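Side-chain contacts in dihydroorotase (Saccharomyces cerevisiae S288C, PDB 6L0A), which catalyses the interconversion of N-carbamoyl-L-aspartate and dihydroorotate, the third step of de novo pyrimidine synthesis, using two zinc ions per subunit: residues P162-L167 against I176-C181; N155-F160 against E184-T189; Y252-S257 against S310-K315. All coordinates share one frame; numbering follows the deposited sequence.

Contact 1: P162-L167 against I176-C181; sequences PALKKL and IILEHC. With ZN (zinc ion), chain L.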
loop_
_atom_site.group_PDB
_atom_site.type_symbol
_atom_site.label_atom_id
_atom_site.label_comp_id
_atom_site.label_asym_id
_atom_site.label_seq_id
_atom_site.Cartn_x
_atom_site.Cartn_y
_atom_site.Cartn_z
ATOM N N PRO C 162 1.642 16.008 -17.863
ATOM C CA PRO C 162 1.710 16.486 -19.261
ATOM C C PRO C 162 0.368 16.452 -19.980
ATOM O O PRO C 162 0.064 17.373 -20.752
ATOM C CB PRO C 162 2.721 15.532 -19.910
ATOM C CG PRO C 162 3.593 15.086 -18.782
ATOM C CD PRO C 162 2.681 14.995 -17.581
ATOM N N ALA C 163 -0.446 15.417 -19.743
ATOM C CA ALA C 163 -1.765 15.353 -20.370
ATOM C C ALA C 163 -2.639 16.521 -19.933
ATOM O O ALA C 163 -3.344 17.119 -20.756
ATOM C CB ALA C 163 -2.451 14.026 -20.042
ATOM N N LEU C 164 -2.613 16.852 -18.638
ATOM C CA LEU C 164 -3.353 18.011 -18.144
ATOM C C LEU C 164 -2.920 19.282 -18.864
ATOM O O LEU C 164 -3.757 20.088 -19.294
ATOM C CB LEU C 164 -3.141 18.166 -16.637
ATOM C CG LEU C 164 -3.746 19.412 -15.994
ATOM C CD1 LEU C 164 -5.272 19.431 -16.202
ATOM C CD2 LEU C 164 -3.383 19.501 -14.511
ATOM N N LYS C 165 -1.607 19.489 -18.987
ATOM C CA LYS C 165 -1.133 20.726 -19.600
ATOM C C LYS C 165 -1.537 20.798 -21.068
ATOM O O LYS C 165 -1.921 21.865 -21.558
ATOM C CB LYS C 165 0.384 20.843 -19.440
ATOM C CG LYS C 165 0.826 21.226 -18.029
ATOM C CD LYS C 165 2.347 21.326 -17.962
ATOM C CE LYS C 165 2.911 20.671 -16.716
ATOM N NZ LYS C 165 4.408 20.709 -16.718
ATOM N N LYS C 166 -1.478 19.673 -21.778
ATOM C CA LYS C 166 -1.872 19.671 -23.185
ATOM C C LYS C 166 -3.358 19.976 -23.346
ATOM O O LYS C 166 -3.748 20.716 -24.258
ATOM C CB LYS C 166 -1.531 18.335 -23.835
ATOM C CG LYS C 166 -1.850 18.300 -25.333
ATOM C CD LYS C 166 -1.376 17.023 -25.984
ATOM C CE LYS C 166 -1.750 16.986 -27.467
ATOM N NZ LYS C 166 -1.640 18.339 -28.099
ATOM N N LEU C 167 -4.207 19.416 -22.476
ATOM C CA LEU C 167 -5.638 19.709 -22.566
ATOM C C LEU C 167 -5.912 21.181 -22.293
ATOM O O LEU C 167 -6.741 21.804 -22.968
ATOM C CB LEU C 167 -6.435 18.830 -21.588
ATOM C CG LEU C 167 -6.539 17.333 -21.881
ATOM C CD1 LEU C 167 -7.252 16.619 -20.720
ATOM C CD2 LEU C 167 -7.256 17.057 -23.206
ATOM N N ILE C 176 -11.234 23.217 -16.164
ATOM C CA ILE C 176 -10.711 21.873 -15.942
ATOM C C ILE C 176 -10.323 21.748 -14.478
ATOM O O ILE C 176 -9.690 22.648 -13.913
ATOM C CB ILE C 176 -9.497 21.571 -16.842
ATOM C CG1 ILE C 176 -9.858 21.654 -18.321
ATOM C CG2 ILE C 176 -8.919 20.186 -16.538
ATOM C CD1 ILE C 176 -8.634 21.549 -19.227
ATOM N N ILE C 177 -10.684 20.631 -13.861
ATOM C CA ILE C 177 -10.289 20.367 -12.487
ATOM C C ILE C 177 -9.448 19.106 -12.444
ATOM O O ILE C 177 -9.874 18.048 -12.922
ATOM C CB ILE C 177 -11.496 20.226 -11.544
ATOM C CG1 ILE C 177 -12.348 21.496 -11.558
ATOM C CG2 ILE C 177 -11.000 19.937 -10.118
ATOM C CD1 ILE C 177 -13.579 21.404 -10.684
ATOM N N LEU C 178 -8.267 19.216 -11.857
ATOM C CA LEU C 178 -7.499 18.036 -11.474
ATOM C C LEU C 178 -8.053 17.579 -10.130
ATOM O O LEU C 178 -7.739 18.154 -9.088
ATOM C CB LEU C 178 -6.012 18.366 -11.405
ATOM C CG LEU C 178 -5.058 17.184 -11.175
ATOM C CD1 LEU C 178 -5.197 16.098 -12.239
ATOM C CD2 LEU C 178 -3.619 17.671 -11.087
ATOM N N GLU C 179 -8.917 16.565 -10.160
ATOM C CA GLU C 179 -9.607 16.127 -8.959
ATOM C C GLU C 179 -8.636 15.462 -7.985
ATOM O O GLU C 179 -7.616 14.898 -8.379
ATOM C CB GLU C 179 -10.732 15.149 -9.319
ATOM C CG GLU C 179 -11.837 15.753 -10.198
ATOM C CD GLU C 179 -12.686 16.765 -9.449
ATOM O OE1 GLU C 179 -12.694 16.712 -8.204
ATOM O OE2 GLU C 179 -13.357 17.613 -10.093
ATOM N N HIS C 180 -8.987 15.525 -6.699
ATOM C CA HIS C 180 -8.250 14.904 -5.596
ATOM C C HIS C 180 -6.748 14.775 -5.823
ATOM O O HIS C 180 -6.226 13.655 -5.951
ATOM C CB HIS C 180 -8.856 13.525 -5.258
ATOM C CG HIS C 180 -9.214 12.676 -6.445
ATOM N ND1 HIS C 180 -8.337 12.412 -7.475
ATOM C CD2 HIS C 180 -10.352 12.000 -6.738
ATOM C CE1 HIS C 180 -8.928 11.629 -8.363
ATOM N NE2 HIS C 180 -10.151 11.363 -7.940
ATOM N N CYS C 181 -6.044 15.911 -5.858
ATOM C CA CYS C 181 -4.589 15.886 -5.999
ATOM C C CYS C 181 -3.950 15.187 -4.815
ATOM O O CYS C 181 -4.382 15.353 -3.663
ATOM C CB CYS C 181 -4.012 17.297 -6.110
ATOM S SG CYS C 181 -4.310 18.079 -7.692
HETATM ZN ZN ZN L . -11.050 9.455 -8.291
#
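L164 carries the apolar packing by spreading its two methyls over two strand residues. CD1 of L164 reaches CG2 of I176 at 3.7 Å, the two side chains running antiparallel past one another. CD2 of L164 meets CD2 of L178 at 3.9 Å, and there the side chains pass at a slant. The chi1 of L164 is 174°, which sets CG anti to the backbone N and puts the isobutyl fork against the strand. One helical turn further on, L167 adds a looser touch: its CB lies 4.2 Å from CD1 of I176. All four residues are buried. No hydrogen bond joins 162-167 to 176-181, so hydrocarbon surface alone makes the contact.

The metal bond lies in the loop that follows the strand. H180 NE2 binds zinc at 2.1 Å. CB of E179 lies 3.9 Å above the H180 ring plane, over its centre. H137 and K98, the latter probably through a carbamate, bind the same zinc. The E179 carboxylate bonds T208 and N135 on the two flanking strands, and H14.

Helix 162-167 runs nearly antiparallel to strand 176-178 (169°), their axes 10.4 Å apart at closest approach. Helix 156-170 joins strands 133-136 and 175-178 in a beta-alpha-beta crossover of the TIM-barrel-like fold, and the contact packs that helix on the second strand. Strand 175-178 bonds to 133-136 on one flank and 205-209 on the other. L136 of strand 133-136 touches L164, L167 and I176, while I190 of helix 184-193 covers L164 and L178.

Contact 2: N155-F160 against E184-T189; sequences NAEEAF and ESAIKT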
loop_
_atom_site.group_PDB
_atom_site.type_symbol
_atom_site.label_atom_id
_atom_site.label_comp_id
_atom_site.label_asym_id
_atom_site.label_seq_id
_atom_site.Cartn_x
_atom_site.Cartn_y
_atom_site.Cartn_z
ATOM N N ASN C 155 3.696 7.040 -9.038
ATOM C CA ASN C 155 3.987 8.116 -9.976
ATOM C C ASN C 155 2.903 8.306 -11.034
ATOM O O ASN C 155 3.100 9.099 -11.961
ATOM C CB ASN C 155 5.363 7.911 -10.643
ATOM C CG ASN C 155 5.415 6.712 -11.582
ATOM O OD1 ASN C 155 4.442 5.961 -11.751
ATOM N ND2 ASN C 155 6.570 6.534 -12.221
ATOM N N ALA C 156 1.761 7.608 -10.923
ATOM C CA ALA C 156 0.760 7.679 -11.996
ATOM C C ALA C 156 0.146 9.073 -12.117
ATOM O O ALA C 156 -0.227 9.489 -13.222
ATOM C CB ALA C 156 -0.328 6.625 -11.777
ATOM N N GLU C 157 0.038 9.808 -11.003
ATOM C CA GLU C 157 -0.473 11.174 -11.041
ATOM C C GLU C 157 0.538 12.124 -11.685
ATOM O O GLU C 157 0.192 12.900 -12.586
ATOM C CB GLU C 157 -0.820 11.636 -9.625
ATOM C CG GLU C 157 -1.270 13.065 -9.557
ATOM C CD GLU C 157 -1.764 13.439 -8.176
ATOM O OE1 GLU C 157 -1.174 14.340 -7.565
ATOM O OE2 GLU C 157 -2.735 12.826 -7.694
ATOM N N GLU C 158 1.795 12.068 -11.242
ATOM C CA GLU C 158 2.844 12.862 -11.883
ATOM C C GLU C 158 2.919 12.574 -13.378
ATOM O O GLU C 158 3.076 13.499 -14.190
ATOM C CB GLU C 158 4.185 12.575 -11.216
ATOM C CG GLU C 158 5.340 13.426 -11.699
ATOM C CD GLU C 158 6.607 13.107 -10.928
ATOM O OE1 GLU C 158 7.458 12.358 -11.453
ATOM O OE2 GLU C 158 6.733 13.577 -9.776
ATOM N N ALA C 159 2.783 11.299 -13.764
ATOM C CA ALA C 159 2.846 10.924 -15.175
ATOM C C ALA C 159 1.701 11.526 -15.988
ATOM O O ALA C 159 1.838 11.693 -17.202
ATOM C CB ALA C 159 2.830 9.405 -15.321
ATOM N N PHE C 160 0.581 11.845 -15.342
ATOM C CA PHE C 160 -0.572 12.436 -16.008
ATOM C C PHE C 160 -0.408 13.929 -16.269
ATOM O O PHE C 160 -1.125 14.480 -17.116
ATOM C CB PHE C 160 -1.824 12.210 -15.150
ATOM C CG PHE C 160 -3.100 12.672 -15.794
ATOM C CD1 PHE C 160 -3.832 11.806 -16.606
ATOM C CD2 PHE C 160 -3.581 13.960 -15.584
ATOM C CE1 PHE C 160 -5.017 12.220 -17.199
ATOM C CE2 PHE C 160 -4.754 14.383 -16.185
ATOM C CZ PHE C 160 -5.478 13.504 -16.986
ATOM N N GLU C 184 2.997 16.411 -4.407
ATOM C CA GLU C 184 3.625 17.725 -4.494
ATOM C C GLU C 184 3.793 18.149 -5.941
ATOM O O GLU C 184 3.624 19.333 -6.272
ATOM C CB GLU C 184 4.981 17.721 -3.784
ATOM C CG GLU C 184 5.687 19.055 -3.910
ATOM C CD GLU C 184 7.044 19.088 -3.244
ATOM O OE1 GLU C 184 7.837 18.151 -3.461
ATOM O OE2 GLU C 184 7.305 20.052 -2.497
ATOM N N SER C 185 4.129 17.198 -6.819
ATOM C CA SER C 185 4.294 17.524 -8.231
ATOM C C SER C 185 3.027 18.141 -8.800
ATOM O O SER C 185 3.089 19.125 -9.546
ATOM C CB SER C 185 4.682 16.277 -9.028
ATOM O OG SER C 185 6.009 15.897 -8.733
ATOM N N ALA C 186 1.863 17.571 -8.463
ATOM C CA ALA C 186 0.612 18.116 -8.978
ATOM C C ALA C 186 0.342 19.503 -8.416
ATOM O O ALA C 186 -0.114 20.389 -9.150
ATOM C CB ALA C 186 -0.552 17.181 -8.658
ATOM N N ILE C 187 0.606 19.710 -7.119
ATOM C CA ILE C 187 0.392 21.028 -6.514
ATOM C C ILE C 187 1.223 22.083 -7.238
ATOM O O ILE C 187 0.725 23.166 -7.579
ATOM C CB ILE C 187 0.716 20.996 -5.009
ATOM C CG1 ILE C 187 -0.268 20.105 -4.243
ATOM C CG2 ILE C 187 0.684 22.406 -4.422
ATOM C CD1 ILE C 187 -1.737 20.348 -4.599
ATOM N N LYS C 188 2.502 21.783 -7.485
ATOM C CA LYS C 188 3.363 22.722 -8.202
ATOM C C LYS C 188 2.814 23.037 -9.586
ATOM O O LYS C 188 2.883 24.183 -10.045
ATOM C CB LYS C 188 4.773 22.156 -8.340
ATOM C CG LYS C 188 5.607 22.179 -7.098
ATOM C CD LYS C 188 7.046 21.913 -7.505
ATOM C CE LYS C 188 7.888 21.520 -6.339
ATOM N NZ LYS C 188 9.275 21.236 -6.798
ATOM N N THR C 189 2.286 22.032 -10.280
ATOM C CA THR C 189 1.776 22.269 -11.625
ATOM C C THR C 189 0.522 23.140 -11.599
ATOM O O THR C 189 0.397 24.071 -12.409
ATOM C CB THR C 189 1.513 20.937 -12.325
ATOM O OG1 THR C 189 2.770 20.321 -12.623
ATOM C CG2 THR C 189 0.735 21.141 -13.638
#
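E157 and E158 of 155-160 face S185 and A186 of 184-189, where two successive outer helices of the alpha/beta barrel lie side by side near their N-terminal ends. The closest alpha carbons are those of E158 and S185, 6.1 Å apart. The two touching pairs differ in kind: E157 with A186 is buried packing, and E158 with S185 is a hydrogen bond nearer the surface.

E157 comes first. Its chi1 of 176° places CG anti to the backbone N, and the extended chain carries OE1 across to CB of A186. OE1 of E157 and CB of A186 lie only 3.1 Å apart, a tight touch without a bond. The polar partners lie just before the second helix: OE2 bonds T182 OG1 and OE1 bonds S183 OG. Both carboxylate oxygens are thus satisfied despite the burial. S183 OG also bonds A186 N, which links the E157 carboxylate to the first turn of helix 184-193.

E158 follows and makes the polar link on the exposed side. Its chain is extended too. The aliphatic part also touches: CG of E158 is 4.0 Å from CB of S185. The chi1 of S185 is -71°, which holds OG anti to the carbonyl carbon and turns it to the E158 carboxylate. With an alanine here the hydroxyl is gone, and the E158 carboxylate would probably be left without its mate and freer to turn. S185 OG donates to E158 OE2 at 2.6 Å, reaching it on the anti side and 25° out of the carboxylate plane.

Contact 3: Y252-S257 against S310-K315; sequences YFFFGS and SFYEVK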
loop_
_atom_site.group_PDB
_atom_site.type_symbol
_atom_site.label_atom_id
_atom_site.label_comp_id
_atom_site.label_asym_id
_atom_site.label_seq_id
_atom_site.Cartn_x
_atom_site.Cartn_y
_atom_site.Cartn_z
ATOM N N TYR C 252 -7.629 28.471 -6.466
ATOM C CA TYR C 252 -7.581 27.326 -7.361
ATOM C C TYR C 252 -7.436 26.001 -6.615
ATOM O O TYR C 252 -7.164 24.971 -7.251
ATOM C CB TYR C 252 -6.458 27.487 -8.391
ATOM C CG TYR C 252 -5.184 28.139 -7.881
ATOM C CD1 TYR C 252 -4.987 29.512 -7.994
ATOM C CD2 TYR C 252 -4.168 27.376 -7.316
ATOM C CE1 TYR C 252 -3.819 30.109 -7.546
ATOM C CE2 TYR C 252 -2.994 27.964 -6.864
ATOM C CZ TYR C 252 -2.825 29.328 -6.985
ATOM O OH TYR C 252 -1.658 29.913 -6.537
ATOM N N PHE C 253 -7.618 26.004 -5.291
ATOM C CA PHE C 253 -7.742 24.786 -4.493
ATOM C C PHE C 253 -9.038 24.876 -3.700
ATOM O O PHE C 253 -9.290 25.892 -3.045
ATOM C CB PHE C 253 -6.553 24.599 -3.529
ATOM C CG PHE C 253 -5.212 24.504 -4.208
ATOM C CD1 PHE C 253 -4.915 23.444 -5.045
ATOM C CD2 PHE C 253 -4.235 25.468 -3.985
ATOM C CE1 PHE C 253 -3.682 23.358 -5.672
ATOM C CE2 PHE C 253 -2.996 25.378 -4.601
ATOM C CZ PHE C 253 -2.722 24.324 -5.444
ATOM N N PHE C 254 -9.872 23.839 -3.768
ATOM C CA PHE C 254 -11.055 23.812 -2.920
ATOM C C PHE C 254 -11.448 22.368 -2.646
ATOM O O PHE C 254 -10.848 21.429 -3.169
ATOM C CB PHE C 254 -12.221 24.631 -3.520
ATOM C CG PHE C 254 -12.545 24.329 -4.962
ATOM C CD1 PHE C 254 -12.029 25.113 -5.982
ATOM C CD2 PHE C 254 -13.419 23.298 -5.293
ATOM C CE1 PHE C 254 -12.355 24.863 -7.313
ATOM C CE2 PHE C 254 -13.747 23.044 -6.620
ATOM C CZ PHE C 254 -13.212 23.829 -7.628
ATOM N N PHE C 255 -12.458 22.210 -1.791
ATOM C CA PHE C 255 -12.791 20.924 -1.191
ATOM C C PHE C 255 -13.585 20.049 -2.147
ATOM O O PHE C 255 -14.629 20.464 -2.661
ATOM C CB PHE C 255 -13.607 21.145 0.081
ATOM C CG PHE C 255 -14.042 19.884 0.774
ATOM C CD1 PHE C 255 -13.126 18.898 1.098
ATOM C CD2 PHE C 255 -15.376 19.708 1.140
ATOM C CE1 PHE C 255 -13.535 17.754 1.765
ATOM C CE2 PHE C 255 -15.790 18.571 1.813
ATOM C CZ PHE C 255 -14.860 17.591 2.129
ATOM N N GLY C 256 -13.101 18.827 -2.358
ATOM C CA GLY C 256 -13.910 17.778 -2.959
ATOM C C GLY C 256 -13.600 16.509 -2.197
ATOM O O GLY C 256 -12.449 16.065 -2.209
ATOM N N SER C 257 -14.578 15.936 -1.504
ATOM C CA SER C 257 -14.253 14.876 -0.552
ATOM C C SER C 257 -13.802 13.602 -1.248
ATOM O O SER C 257 -12.990 12.845 -0.698
ATOM C CB SER C 257 -15.462 14.568 0.330
ATOM O OG SER C 257 -16.518 14.000 -0.423
ATOM N N SER C 310 -17.600 29.808 -6.596
ATOM C CA SER C 310 -17.134 30.714 -7.644
ATOM C C SER C 310 -16.749 29.959 -8.920
ATOM O O SER C 310 -17.109 30.374 -10.029
ATOM C CB SER C 310 -15.956 31.545 -7.123
ATOM O OG SER C 310 -15.317 32.262 -8.169
ATOM N N PHE C 311 -16.012 28.851 -8.781
ATOM C CA PHE C 311 -15.536 28.116 -9.954
ATOM C C PHE C 311 -16.688 27.480 -10.721
ATOM O O PHE C 311 -16.701 27.491 -11.958
ATOM C CB PHE C 311 -14.526 27.041 -9.521
ATOM C CG PHE C 311 -13.802 26.383 -10.662
ATOM C CD1 PHE C 311 -12.659 26.948 -11.188
ATOM C CD2 PHE C 311 -14.267 25.201 -11.210
ATOM C CE1 PHE C 311 -11.983 26.350 -12.252
ATOM C CE2 PHE C 311 -13.603 24.604 -12.261
ATOM C CZ PHE C 311 -12.449 25.179 -12.778
ATOM N N TYR C 312 -17.647 26.892 -10.012
ATOM C CA TYR C 312 -18.788 26.276 -10.669
ATOM C C TYR C 312 -19.875 27.297 -10.977
ATOM O O TYR C 312 -20.899 26.933 -11.566
ATOM C CB TYR C 312 -19.360 25.150 -9.805
ATOM C CG TYR C 312 -18.639 23.822 -9.976
ATOM C CD1 TYR C 312 -17.511 23.510 -9.218
ATOM C CD2 TYR C 312 -19.086 22.886 -10.904
ATOM C CE1 TYR C 312 -16.851 22.283 -9.389
ATOM C CE2 TYR C 312 -18.447 21.671 -11.072
ATOM C CZ TYR C 312 -17.329 21.376 -10.319
ATOM O OH TYR C 312 -16.700 20.163 -10.509
ATOM N N GLU C 313 -19.659 28.549 -10.575
ATOM C CA GLU C 313 -20.588 29.659 -10.804
ATOM C C GLU C 313 -21.997 29.293 -10.347
ATOM O O GLU C 313 -22.972 29.380 -11.097
ATOM C CB GLU C 313 -20.557 30.105 -12.268
ATOM C CG GLU C 313 -19.150 30.539 -12.675
ATOM C CD GLU C 313 -19.012 30.894 -14.159
ATOM O OE1 GLU C 313 -19.677 31.851 -14.600
ATOM O OE2 GLU C 313 -18.252 30.205 -14.858
ATOM N N VAL C 314 -22.088 28.865 -9.088
ATOM C CA VAL C 314 -23.352 28.495 -8.465
ATOM C C VAL C 314 -24.106 29.771 -8.119
ATOM O O VAL C 314 -23.551 30.677 -7.491
ATOM C CB VAL C 314 -23.108 27.647 -7.208
ATOM C CG1 VAL C 314 -24.428 27.162 -6.615
ATOM C CG2 VAL C 314 -22.197 26.456 -7.530
ATOM N N LYS C 315 -25.365 29.841 -8.527
ATOM C CA LYS C 315 -26.200 31.012 -8.300
ATOM C C LYS C 315 -27.217 30.724 -7.204
ATOM O O LYS C 315 -27.637 29.581 -7.002
ATOM C CB LYS C 315 -26.930 31.419 -9.586
ATOM C CG LYS C 315 -26.035 31.562 -10.803
ATOM C CD LYS C 315 -24.949 32.611 -10.586
ATOM C CE LYS C 315 -24.131 32.838 -11.857
ATOM N NZ LYS C 315 -23.002 33.798 -11.653
#
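The F254 ring meets F311 and Y312 in two different ways. The F311 side chain lies across F254, with the ring planes tilted 45° and the centroids 5.7 Å apart. CE1 of F254 sits 3.8 Å from CB of F311, and CZ of F254 is 4.0 Å from CD2 of F311. The ring thus touches both the root of the F311 side chain and the near part of its ring. The chi1 of F254, 50°, turns its ring toward F311 and Y312.

Strand 253-255 belongs to the parallel sheet of the barrel. Helix 300-312 ends against it in a Schellman motif, just after F311 and Y312. These two residues pack on the inner side of the sheet, opposite the face that helix 156-170 covers. I177 of strand 175-178 touches all three rings, and A206 adds packing to F254 and F311.

Y312 receives the other flank of the F254 ring. CE2 of F254 approaches the edge of the Y312 ring, near its plane, 4.2 Å from CE1 of Y312. The Y312 hydroxyl is occupied by N135 ND2.

How the contacts relate
Contacts 1 and 3 are core and apolar across their segments; contact 2 is partly buried and polar. Contacts 1 and 2 share helix 156-170 and touch directly, with L178 CD2 against A186 CB at 3.9 Å. One packs that helix on a strand, the other on the next helix. Contact 3 uses the same parallel sheet from a different side. I177, which points away from helix 156-170, sends CG1 to within 3.4 Å of F311 CE2. Contact 1 joins aliphatic branches; contact 3 packs aromatic rings on the strand's other side. Contacts 2 and 3 meet more lightly, through I187 and F253. A zinc ligand lies within contact 1's segments.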